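Local structure of fructose-bisphosphate aldolase class I (Thermoproteus tenax, 1W8S) at residues E[140-146]-E[173-179]; E[110-114]-E[123-127]; E[33-37]-E[235-240]. The protein is a class I aldolase of the DeoC/LacD family, built on a TIM-barrel fold and present here as an assembly of several identical chains. The protein carries 2 engineered substitutions. One frame throughout, in Å; residues are numbered along the deposited sequence.

Contact 1 (E[140-146]-E[173-179]). Engineered in segment 140-146: Glu144 (natural residue Trp), Phe146 (natural residue Tyr). With FBP (1,6-di-O-phosphono-beta-D-fructofuranose), chain O.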
loop_
_atom_site.group_PDB
_atom_site.type_symbol
_atom_site.label_atom_id
_atom_site.label_comp_id
_atom_site.label_asym_id
_atom_site.label_seq_id
_atom_site.Cartn_x
_atom_site.Cartn_y
_atom_site.Cartn_z
ATOM N N PRO E 140 -20.146 -11.162 16.809
ATOM C CA PRO E 140 -20.399 -11.861 15.545
ATOM C C PRO E 140 -20.143 -10.999 14.320
ATOM O O PRO E 140 -20.438 -9.836 14.352
ATOM C CB PRO E 140 -21.880 -12.215 15.631
ATOM C CG PRO E 140 -22.165 -12.248 17.093
ATOM C CD PRO E 140 -21.327 -11.182 17.690
ATOM N N LEU E 141 -19.572 -11.599 13.273
ATOM C CA LEU E 141 -19.321 -10.963 12.000
ATOM C C LEU E 141 -20.366 -11.361 10.989
ATOM O O LEU E 141 -20.540 -12.554 10.718
ATOM C CB LEU E 141 -17.945 -11.392 11.503
ATOM C CG LEU E 141 -17.528 -10.965 10.109
ATOM C CD1 LEU E 141 -17.431 -9.465 10.040
ATOM C CD2 LEU E 141 -16.212 -11.685 9.750
ATOM N N VAL E 142 -21.051 -10.360 10.441
ATOM C CA VAL E 142 -21.998 -10.545 9.340
ATOM C C VAL E 142 -21.293 -10.092 8.078
ATOM O O VAL E 142 -20.911 -8.910 7.971
ATOM C CB VAL E 142 -23.301 -9.724 9.528
ATOM C CG1 VAL E 142 -24.339 -10.097 8.400
ATOM C CG2 VAL E 142 -23.858 -9.902 10.906
ATOM N N VAL E 143 -21.070 -11.021 7.151
ATOM C CA VAL E 143 -20.456 -10.683 5.888
ATOM C C VAL E 143 -21.595 -10.501 4.899
ATOM O O VAL E 143 -22.427 -11.406 4.708
ATOM C CB VAL E 143 -19.525 -11.767 5.383
ATOM C CG1 VAL E 143 -19.040 -11.489 3.917
ATOM C CG2 VAL E 143 -18.361 -11.983 6.366
ATOM N N GLU E 144 -21.589 -9.336 4.277
ATOM C CA GLU E 144 -22.535 -8.930 3.239
ATOM C C GLU E 144 -21.817 -9.211 1.927
ATOM O O GLU E 144 -20.884 -8.517 1.569
ATOM C CB GLU E 144 -22.893 -7.444 3.466
ATOM C CG GLU E 144 -22.998 -7.154 4.977
ATOM C CD GLU E 144 -23.222 -5.696 5.391
ATOM O OE1 GLU E 144 -24.152 -5.418 6.227
ATOM O OE2 GLU E 144 -22.407 -4.836 4.948
ATOM N N SER E 145 -22.203 -10.300 1.267
ATOM C CA SER E 145 -21.455 -10.841 0.138
ATOM C C SER E 145 -22.209 -10.573 -1.146
ATOM O O SER E 145 -23.249 -11.233 -1.423
ATOM C CB SER E 145 -21.282 -12.344 0.329
ATOM O OG SER E 145 -20.357 -12.893 -0.612
ATOM N N PHE E 146 -21.684 -9.629 -1.920
ATOM C CA PHE E 146 -22.332 -9.099 -3.133
ATOM C C PHE E 146 -21.344 -9.087 -4.269
ATOM O O PHE E 146 -20.706 -8.056 -4.533
ATOM C CB PHE E 146 -22.808 -7.663 -2.925
ATOM C CG PHE E 146 -23.860 -7.494 -1.868
ATOM C CD1 PHE E 146 -24.984 -8.305 -1.828
ATOM C CD2 PHE E 146 -23.725 -6.499 -0.903
ATOM C CE1 PHE E 146 -25.965 -8.131 -0.865
ATOM C CE2 PHE E 146 -24.684 -6.323 0.071
ATOM C CZ PHE E 146 -25.827 -7.152 0.091
ATOM N N ALA E 173 -17.516 -15.824 8.064
ATOM C CA ALA E 173 -18.777 -15.173 8.473
ATOM C C ALA E 173 -19.445 -16.003 9.536
ATOM O O ALA E 173 -19.477 -17.253 9.455
ATOM C CB ALA E 173 -19.711 -15.018 7.314
ATOM N N ASP E 174 -20.020 -15.309 10.506
ATOM C CA ASP E 174 -20.847 -15.929 11.531
ATOM C C ASP E 174 -22.334 -15.883 11.117
ATOM O O ASP E 174 -23.112 -16.682 11.570
ATOM C CB ASP E 174 -20.644 -15.235 12.875
ATOM C CG ASP E 174 -19.202 -15.256 13.322
ATOM O OD1 ASP E 174 -18.565 -16.346 13.203
ATOM O OD2 ASP E 174 -18.609 -14.228 13.757
ATOM N N ALA E 175 -22.690 -14.890 10.311
ATOM C CA ALA E 175 -23.954 -14.810 9.588
ATOM C C ALA E 175 -23.651 -14.107 8.279
ATOM O O ALA E 175 -22.597 -13.446 8.133
ATOM C CB ALA E 175 -24.976 -14.000 10.396
ATOM N N MET E 176 -24.583 -14.151 7.339
ATOM C CA MET E 176 -24.339 -13.482 6.064
ATOM C C MET E 176 -25.602 -12.853 5.495
ATOM O O MET E 176 -26.726 -13.262 5.826
ATOM C CB MET E 176 -23.731 -14.457 5.043
ATOM C CG MET E 176 -24.699 -15.532 4.521
ATOM S SD MET E 176 -23.907 -16.685 3.346
ATOM C CE MET E 176 -23.005 -17.684 4.506
ATOM N N LYS E 177 -25.390 -11.891 4.609
ATOM C CA LYS E 177 -26.434 -11.224 3.869
ATOM C C LYS E 177 -26.124 -11.378 2.402
ATOM O O LYS E 177 -25.007 -11.106 1.977
ATOM C CB LYS E 177 -26.475 -9.751 4.243
ATOM C CG LYS E 177 -27.381 -8.904 3.382
ATOM C CD LYS E 177 -27.721 -7.529 4.048
ATOM C CE LYS E 177 -26.509 -6.613 4.206
ATOM N NZ LYS E 177 -26.849 -5.158 4.321
ATOM N N ILE E 178 -27.079 -11.878 1.632
ATOM C CA ILE E 178 -26.908 -12.085 0.194
ATOM C C ILE E 178 -28.200 -11.709 -0.534
ATOM O O ILE E 178 -29.250 -11.599 0.092
ATOM C CB ILE E 178 -26.524 -13.550 -0.141
ATOM C CG1 ILE E 178 -27.658 -14.513 0.231
ATOM C CG2 ILE E 178 -25.205 -13.938 0.532
ATOM C CD1 ILE E 178 -27.371 -15.934 -0.104
ATOM N N LYS E 179 -28.108 -11.535 -1.849
ATOM C CA LYS E 179 -29.257 -11.184 -2.687
ATOM C C LYS E 179 -30.117 -12.407 -2.984
ATOM O O LYS E 179 -29.632 -13.523 -3.094
ATOM C CB LYS E 179 -28.768 -10.547 -4.017
ATOM C CG LYS E 179 -28.069 -9.174 -3.775
ATOM C CD LYS E 179 -27.862 -8.334 -5.046
ATOM C CE LYS E 179 -27.553 -6.880 -4.651
ATOM N NZ LYS E 179 -27.329 -5.934 -5.803
HETATM P P1 FBP O . -32.341 -2.831 1.145
HETATM O O1P FBP O . -32.813 -1.436 1.015
HETATM O O2P FBP O . -33.398 -3.844 1.679
HETATM O O3P FBP O . -31.793 -3.418 -0.160
HETATM O O1 FBP O . -31.162 -2.802 2.218
HETATM C C1 FBP O . -30.399 -3.957 2.493
HETATM C C2 FBP O . -28.972 -3.753 1.963
HETATM O O2 FBP O . -28.195 -4.954 2.165
HETATM C C3 FBP O . -28.235 -2.564 2.595
HETATM O O3 FBP O . -27.702 -2.809 3.887
HETATM C C4 FBP O . -27.163 -2.301 1.538
HETATM O O4 FBP O . -26.621 -0.991 1.542
HETATM C C5 FBP O . -27.946 -2.532 0.254
HETATM O O5 FBP O . -28.967 -3.499 0.557
HETATM C C6 FBP O . -27.022 -3.022 -0.855
HETATM O O6 FBP O . -27.800 -3.321 -2.001
HETATM P P2 FBP O . -27.485 -2.628 -3.429
HETATM O O4P FBP O . -28.821 -2.397 -4.095
HETATM O O5P FBP O . -26.656 -1.361 -3.214
HETATM O O6P FBP O . -26.772 -3.622 -4.363
HETATM O O HOH W 1 -24.664 -3.369 3.638
HETATM O O HOH W 2 -25.480 -11.902 -3.030
#
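The carbonyl oxygen of Leu141 is gripped by two backbone donors. Asp174 N meets Leu141 O at 2.8 Å, in the carbonyl plane. Ala175 N reaches Leu141 O at 3.2 Å, tilted from that plane. Asp174 OD2 accepts from Leu141 N at 2.8 Å, on the anti side of the carboxylate and nearly straight (171°). Asp174 CG lies beside its own backbone N (chi1 -58°), which turns the carboxylate back to the start of strand 141-145. Asp174 OD1 forms a salt bridge with Lys67 of the second subunit.

The parallel ladder then runs on: Val143 N to Ala175 O, Lys177 N to Val143 O, Ser145 N to Lys177 O. It completes the beta-alpha-beta crossover of strand 141-145, helix 158-171 and strand 175-179, one unit of the TIM barrel. Val143 CG2 presses tightly on Ala173 CB at 3.5 Å.

The other sheet face carries Val142, Ala175, Glu144 and Lys177. The Lys177 chain is extended to CD, then bends (chi3 66°), and Lys177 NZ lies 2.5 Å from both O2 and O3 of the bound FBP. Both approaches are unusually short; the hydrogen bond to O2 is doubtful in length. Glu144, an engineered residue, crosses this lysine. Glu144 OE1 forms a salt bridge with Lys177 NZ at 3.3 Å, its hydrogen bond weak, while OE2 bonds to Thr112 OG1. A water accepts from Lys177 NZ, bonds to FBP O3 and gives a weak bond to Glu144 OE2.

Phe146, also engineered, has FBP O2 at its ring edge. Lys179 crosses this side chain at about a right angle, and its CG lies obliquely to the ring, 3.7 Å from Phe146 CE1. The extended lysine then carries NZ to FBP O6P at 2.8 Å, and Glu155 is its salt-bridge partner.

Contact 2 (E[110-114]-E[123-127])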
loop_
_atom_site.group_PDB
_atom_site.type_symbol
_atom_site.label_atom_id
_atom_site.label_comp_id
_atom_site.label_asym_id
_atom_site.label_seq_id
_atom_site.Cartn_x
_atom_site.Cartn_y
_atom_site.Cartn_z
ATOM N N GLY E 110 -20.766 -5.714 10.710
ATOM C CA GLY E 110 -21.000 -6.046 9.316
ATOM C C GLY E 110 -19.910 -5.533 8.420
ATOM O O GLY E 110 -19.315 -4.486 8.643
ATOM N N TYR E 111 -19.642 -6.277 7.365
ATOM C CA TYR E 111 -18.612 -5.921 6.397
ATOM C C TYR E 111 -19.003 -6.412 4.997
ATOM O O TYR E 111 -19.290 -7.600 4.801
ATOM C CB TYR E 111 -17.237 -6.485 6.790
ATOM C CG TYR E 111 -16.077 -5.940 5.984
ATOM C CD1 TYR E 111 -15.451 -4.767 6.352
ATOM C CD2 TYR E 111 -15.574 -6.623 4.846
ATOM C CE1 TYR E 111 -14.352 -4.274 5.632
ATOM C CE2 TYR E 111 -14.521 -6.135 4.124
ATOM C CZ TYR E 111 -13.916 -4.950 4.496
ATOM O OH TYR E 111 -12.851 -4.496 3.769
ATOM N N THR E 112 -19.042 -5.486 4.055
ATOM C CA THR E 112 -19.342 -5.813 2.654
ATOM C C THR E 112 -18.135 -6.283 1.881
ATOM O O THR E 112 -17.041 -5.687 1.969
ATOM C CB THR E 112 -19.979 -4.598 1.965
ATOM O OG1 THR E 112 -21.229 -4.321 2.599
ATOM C CG2 THR E 112 -20.361 -4.930 0.537
ATOM N N ILE E 113 -18.316 -7.369 1.117
ATOM C CA ILE E 113 -17.305 -7.787 0.168
ATOM C C ILE E 113 -17.928 -7.840 -1.219
ATOM O O ILE E 113 -19.133 -8.096 -1.348
ATOM C CB ILE E 113 -16.668 -9.125 0.532
ATOM C CG1 ILE E 113 -17.729 -10.253 0.615
ATOM C CG2 ILE E 113 -15.886 -9.021 1.826
ATOM C CD1 ILE E 113 -17.151 -11.636 0.744
ATOM N N TYR E 114 -17.103 -7.566 -2.236
ATOM C CA TYR E 114 -17.506 -7.647 -3.651
ATOM C C TYR E 114 -16.607 -8.649 -4.394
ATOM O O TYR E 114 -15.679 -8.269 -5.118
ATOM C CB TYR E 114 -17.433 -6.291 -4.353
ATOM C CG TYR E 114 -18.212 -5.195 -3.680
ATOM C CD1 TYR E 114 -19.572 -5.268 -3.538
ATOM C CD2 TYR E 114 -17.565 -4.054 -3.182
ATOM C CE1 TYR E 114 -20.287 -4.232 -2.903
ATOM C CE2 TYR E 114 -18.280 -3.030 -2.535
ATOM C CZ TYR E 114 -19.625 -3.130 -2.409
ATOM O OH TYR E 114 -20.323 -2.112 -1.805
ATOM N N MET E 123 -10.456 -6.093 -0.053
ATOM C CA MET E 123 -11.482 -6.400 0.906
ATOM C C MET E 123 -11.211 -7.712 1.642
ATOM O O MET E 123 -11.386 -7.750 2.830
ATOM C CB MET E 123 -12.876 -6.361 0.274
ATOM C CG MET E 123 -13.270 -4.941 -0.141
ATOM S SD MET E 123 -14.644 -4.926 -1.316
ATOM C CE MET E 123 -13.848 -5.447 -2.817
ATOM N N PHE E 124 -10.705 -8.750 0.964
ATOM C CA PHE E 124 -10.348 -9.990 1.657
ATOM C C PHE E 124 -9.217 -9.725 2.673
ATOM O O PHE E 124 -9.260 -10.201 3.807
ATOM C CB PHE E 124 -9.910 -11.068 0.666
ATOM C CG PHE E 124 -11.028 -11.608 -0.222
ATOM C CD1 PHE E 124 -12.349 -11.173 -0.120
ATOM C CD2 PHE E 124 -10.735 -12.589 -1.148
ATOM C CE1 PHE E 124 -13.338 -11.694 -0.960
ATOM C CE2 PHE E 124 -11.717 -13.126 -1.955
ATOM C CZ PHE E 124 -13.020 -12.665 -1.868
ATOM N N GLU E 125 -8.222 -8.935 2.294
ATOM C CA GLU E 125 -7.155 -8.561 3.214
ATOM C C GLU E 125 -7.652 -7.849 4.499
ATOM O O GLU E 125 -7.270 -8.200 5.643
ATOM C CB GLU E 125 -6.127 -7.713 2.460
ATOM C CG GLU E 125 -5.036 -7.134 3.315
ATOM C CD GLU E 125 -3.975 -6.384 2.510
ATOM O OE1 GLU E 125 -3.971 -6.445 1.244
ATOM O OE2 GLU E 125 -3.135 -5.741 3.191
ATOM N N GLU E 126 -8.503 -6.848 4.322
ATOM C CA GLU E 126 -9.073 -6.127 5.445
ATOM C C GLU E 126 -10.017 -6.984 6.272
ATOM O O GLU E 126 -9.964 -6.993 7.527
ATOM C CB GLU E 126 -9.783 -4.885 4.959
ATOM C CG GLU E 126 -10.258 -4.002 6.084
ATOM C CD GLU E 126 -10.553 -2.618 5.560
ATOM O OE1 GLU E 126 -11.536 -2.510 4.791
ATOM O OE2 GLU E 126 -9.797 -1.667 5.878
ATOM N N LEU E 127 -10.858 -7.755 5.599
ATOM C CA LEU E 127 -11.749 -8.647 6.294
ATOM C C LEU E 127 -10.991 -9.586 7.225
ATOM O O LEU E 127 -11.467 -9.917 8.301
ATOM C CB LEU E 127 -12.584 -9.438 5.298
ATOM C CG LEU E 127 -13.653 -10.349 5.873
ATOM C CD1 LEU E 127 -14.547 -9.559 6.822
ATOM C CD2 LEU E 127 -14.461 -10.976 4.772
#
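Both Tyr111 and Glu126 start out opposite their backbone N (chi1 -169° and -173°), and this sends the two side chains toward each other. The tyrosine reaches from the strand to the helix, and the extended glutamate crosses it at about a right angle. Tyr111 OH donates to Glu126 OE1 at 2.6 Å. The oxygen lies at the ring edge and uses its anti lone pair. The carboxylate plane stands perpendicular to the ring. Glu126 OE1 also accepts from the backbone N of Ala94, so two donors hold it.

Strand 110-113 and helix 123-127 run nearly antiparallel, with axes 9.1 Å apart. This is the strand-to-helix half of the beta-alpha-beta unit 108-113, 120-137, 141-145 of the TIM barrel. Between the two elements lies an apolar layer. Leu127 CD1 packs obliquely against the Tyr111 ring, 3.7 Å from Tyr111 CD2. Its other branch, Leu127 CD2, touches Ile113 CG2 at 3.8 Å. Ile113 CD1 extends to Phe124 CE1 at 4.2 Å, and Phe124 also packs on Gly81 of the second subunit. The Met123 chain bends at its end (chi3 -75°). Met123 SD makes an oblique Met-aromatic contact with the Tyr114 ring, 3.6 Å from Tyr114 CD2.

Contact 3 (E[33-37]-E[235-240])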
loop_
_atom_site.group_PDB
_atom_site.type_symbol
_atom_site.label_atom_id
_atom_site.label_comp_id
_atom_site.label_asym_id
_atom_site.label_seq_id
_atom_site.Cartn_x
_atom_site.Cartn_y
_atom_site.Cartn_z
ATOM N N ASP E 33 -32.723 8.156 -1.620
ATOM C CA ASP E 33 -33.513 7.036 -1.040
ATOM C C ASP E 33 -34.581 7.551 -0.065
ATOM O O ASP E 33 -35.587 6.880 0.133
ATOM C CB ASP E 33 -32.575 6.038 -0.280
ATOM C CG ASP E 33 -32.003 4.886 -1.179
ATOM O OD1 ASP E 33 -32.229 4.873 -2.420
ATOM O OD2 ASP E 33 -31.342 3.933 -0.715
ATOM N N PHE E 34 -34.362 8.726 0.532
ATOM C CA PHE E 34 -35.200 9.236 1.620
ATOM C C PHE E 34 -36.317 10.189 1.211
ATOM O O PHE E 34 -37.106 10.555 2.063
ATOM C CB PHE E 34 -34.350 9.964 2.677
ATOM C CG PHE E 34 -33.237 9.129 3.263
ATOM C CD1 PHE E 34 -33.381 7.760 3.454
ATOM C CD2 PHE E 34 -32.035 9.736 3.640
ATOM C CE1 PHE E 34 -32.334 6.993 4.008
ATOM C CE2 PHE E 34 -30.987 8.980 4.203
ATOM C CZ PHE E 34 -31.136 7.610 4.363
ATOM N N MET E 35 -36.365 10.620 -0.050
ATOM C CA MET E 35 -37.392 11.581 -0.510
ATOM C C MET E 35 -38.827 11.008 -0.486
ATOM O O MET E 35 -39.788 11.726 -0.173
ATOM C CB MET E 35 -37.069 12.094 -1.926
ATOM C CG MET E 35 -35.757 12.903 -2.008
ATOM S SD MET E 35 -35.961 14.548 -2.751
ATOM C CE MET E 35 -36.938 15.400 -1.471
ATOM N N ASP E 36 -38.983 9.728 -0.815
ATOM C CA ASP E 36 -40.319 9.096 -0.850
ATOM C C ASP E 36 -41.078 9.250 0.484
ATOM O O ASP E 36 -42.290 9.490 0.496
ATOM C CB ASP E 36 -40.194 7.602 -1.201
ATOM C CG ASP E 36 -39.895 7.364 -2.689
ATOM O OD1 ASP E 36 -40.007 8.320 -3.497
ATOM O OD2 ASP E 36 -39.557 6.246 -3.144
ATOM N N ASN E 37 -40.337 9.108 1.587
ATOM C CA ASN E 37 -40.866 9.139 2.947
ATOM C C ASN E 37 -39.836 9.911 3.774
ATOM O O ASN E 37 -39.022 9.291 4.444
ATOM C CB ASN E 37 -41.048 7.686 3.449
ATOM C CG ASN E 37 -41.592 7.588 4.870
ATOM O OD1 ASN E 37 -42.428 8.394 5.287
ATOM N ND2 ASN E 37 -41.132 6.572 5.615
ATOM N N TRP E 235 -38.763 1.308 4.905
ATOM C CA TRP E 235 -38.800 2.758 5.185
ATOM C C TRP E 235 -38.972 3.690 3.998
ATOM O O TRP E 235 -39.187 4.887 4.205
ATOM C CB TRP E 235 -37.658 3.217 6.095
ATOM C CG TRP E 235 -36.320 2.796 5.696
ATOM C CD1 TRP E 235 -35.525 1.888 6.322
ATOM C CD2 TRP E 235 -35.569 3.289 4.591
ATOM N NE1 TRP E 235 -34.321 1.774 5.663
ATOM C CE2 TRP E 235 -34.322 2.632 4.600
ATOM C CE3 TRP E 235 -35.824 4.214 3.575
ATOM C CZ2 TRP E 235 -33.362 2.850 3.634
ATOM C CZ3 TRP E 235 -34.834 4.452 2.639
ATOM C CH2 TRP E 235 -33.647 3.766 2.663
ATOM N N GLN E 236 -38.928 3.176 2.770
ATOM C CA GLN E 236 -39.361 3.992 1.619
ATOM C C GLN E 236 -40.884 3.999 1.442
ATOM O O GLN E 236 -41.380 4.667 0.532
ATOM C CB GLN E 236 -38.729 3.545 0.294
ATOM C CG GLN E 236 -37.322 4.040 0.064
ATOM C CD GLN E 236 -36.869 3.908 -1.402
ATOM O OE1 GLN E 236 -37.025 2.854 -2.025
ATOM N NE2 GLN E 236 -36.290 4.977 -1.930
ATOM N N ARG E 237 -41.612 3.244 2.274
ATOM C CA ARG E 237 -43.079 3.245 2.252
ATOM C C ARG E 237 -43.661 4.232 3.253
ATOM O O ARG E 237 -43.211 4.309 4.381
ATOM C CB ARG E 237 -43.619 1.852 2.545
ATOM C CG ARG E 237 -43.077 0.827 1.604
ATOM C CD ARG E 237 -43.623 -0.562 1.818
ATOM N NE ARG E 237 -43.084 -1.508 0.830
ATOM C CZ ARG E 237 -43.421 -1.512 -0.447
ATOM N NH1 ARG E 237 -44.303 -0.644 -0.905
ATOM N NH2 ARG E 237 -42.870 -2.394 -1.283
ATOM N N ARG E 238 -44.676 4.983 2.834
ATOM C CA ARG E 238 -45.364 5.900 3.741
ATOM C C ARG E 238 -46.164 5.129 4.795
ATOM O O ARG E 238 -46.394 5.648 5.891
ATOM C CB ARG E 238 -46.272 6.853 2.968
ATOM C CG ARG E 238 -45.519 8.012 2.296
ATOM C CD ARG E 238 -46.299 8.627 1.123
ATOM N NE ARG E 238 -46.696 7.576 0.176
ATOM C CZ ARG E 238 -47.805 7.562 -0.572
ATOM N NH1 ARG E 238 -48.682 8.574 -0.539
ATOM N NH2 ARG E 238 -48.026 6.518 -1.375
ATOM N N ASP E 239 -46.556 3.894 4.463
ATOM C CA ASP E 239 -47.159 2.968 5.440
ATOM C C ASP E 239 -46.098 2.021 6.042
ATOM O O ASP E 239 -46.336 0.816 6.211
ATOM C CB ASP E 239 -48.346 2.188 4.814
ATOM C CG ASP E 239 -47.907 1.161 3.742
ATOM O OD1 ASP E 239 -46.912 1.418 3.022
ATOM O OD2 ASP E 239 -48.509 0.076 3.543
ATOM N N ALA E 240 -44.932 2.584 6.372
ATOM C CA ALA E 240 -43.770 1.782 6.802
ATOM C C ALA E 240 -44.118 0.849 7.957
ATOM O O ALA E 240 -43.849 -0.341 7.882
ATOM C CB ALA E 240 -42.600 2.677 7.189
#
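The Phe34 ring turns an edge toward the face of the Trp235 six-membered ring. The pair is offset edge-to-face, with centroids 5.4 Å apart and planes at 60°. The nearest atoms are Phe34 CD1 and Trp235 CZ3, at 3.7 Å. The carbonyl oxygen of Asp33 lies at the indole edge, in the ring plane, 3.6 Å from Trp235 CZ3. Trp235 also makes an edge-to-face pair with His25, and its NE1 is bonded to Ala22 O. Phe34 also meets Arg166 of the third subunit.

Two amides tie the segments together. Asn37 ND2 donates to Trp235 O at 2.9 Å, and the bond is almost straight (170°). The acceptor lies in the amide plane. Asn37 CG stands opposite the backbone N, which carries the amide across to segment 235-240. Tyr45 OH is a second partner of Asn37 ND2. Gln236 NE2 donates to Asp33 O at 2.9 Å, close to the plane of its own amide. This bond meets the carbonyl well off its axis, at a C=O...N angle of 116°.

Farther out, the contacts are by van der Waals packing. Asp36 CB lies 3.6 Å from Gln236 O, and Arg238 CG lies 4.0 Å from Asp36 O. Asp33 OD2 bonds to His29 ND1, and His29 NE2 bonds to FBP, so Asp33 lies in the second shell and probably helps orient this ligand-binding histidine.

Segment 33-37 belongs to the loop between helices 25-28 and 43-53. Segment 235-240 joins helix 232-235 to helix 240-253. Trp235 packs on Ile46 of helix 43-53, and Ala240 on Tyr45 and Leu49. The two segments follow strands 18-22 and 227-230, parallel neighbours in the TIM-barrel sheet, so the contact joins the first and last parts of the barrel beside helix 43-53.

Contacts 1 and 2 are neighbours, with centres about 10 Å apart. They share the barrel sheet, where strands 108-113 and 141-145 lie side by side, and helix 120-137 leads directly from one contact into the next. Along the chain contact 2 closes before contact 1 opens. Contact 3 spans both, since it joins a loop near the start of the chain to one near its end. Contacts 2 and 3 lie on opposite sides of the chain's centre, with centres about 29 Å apart; the centre of contact 1 is about 25 Å from that of contact 3. Contact 1 binds FBP directly, while contact 3 borders the ligand pocket from another part of the barrel.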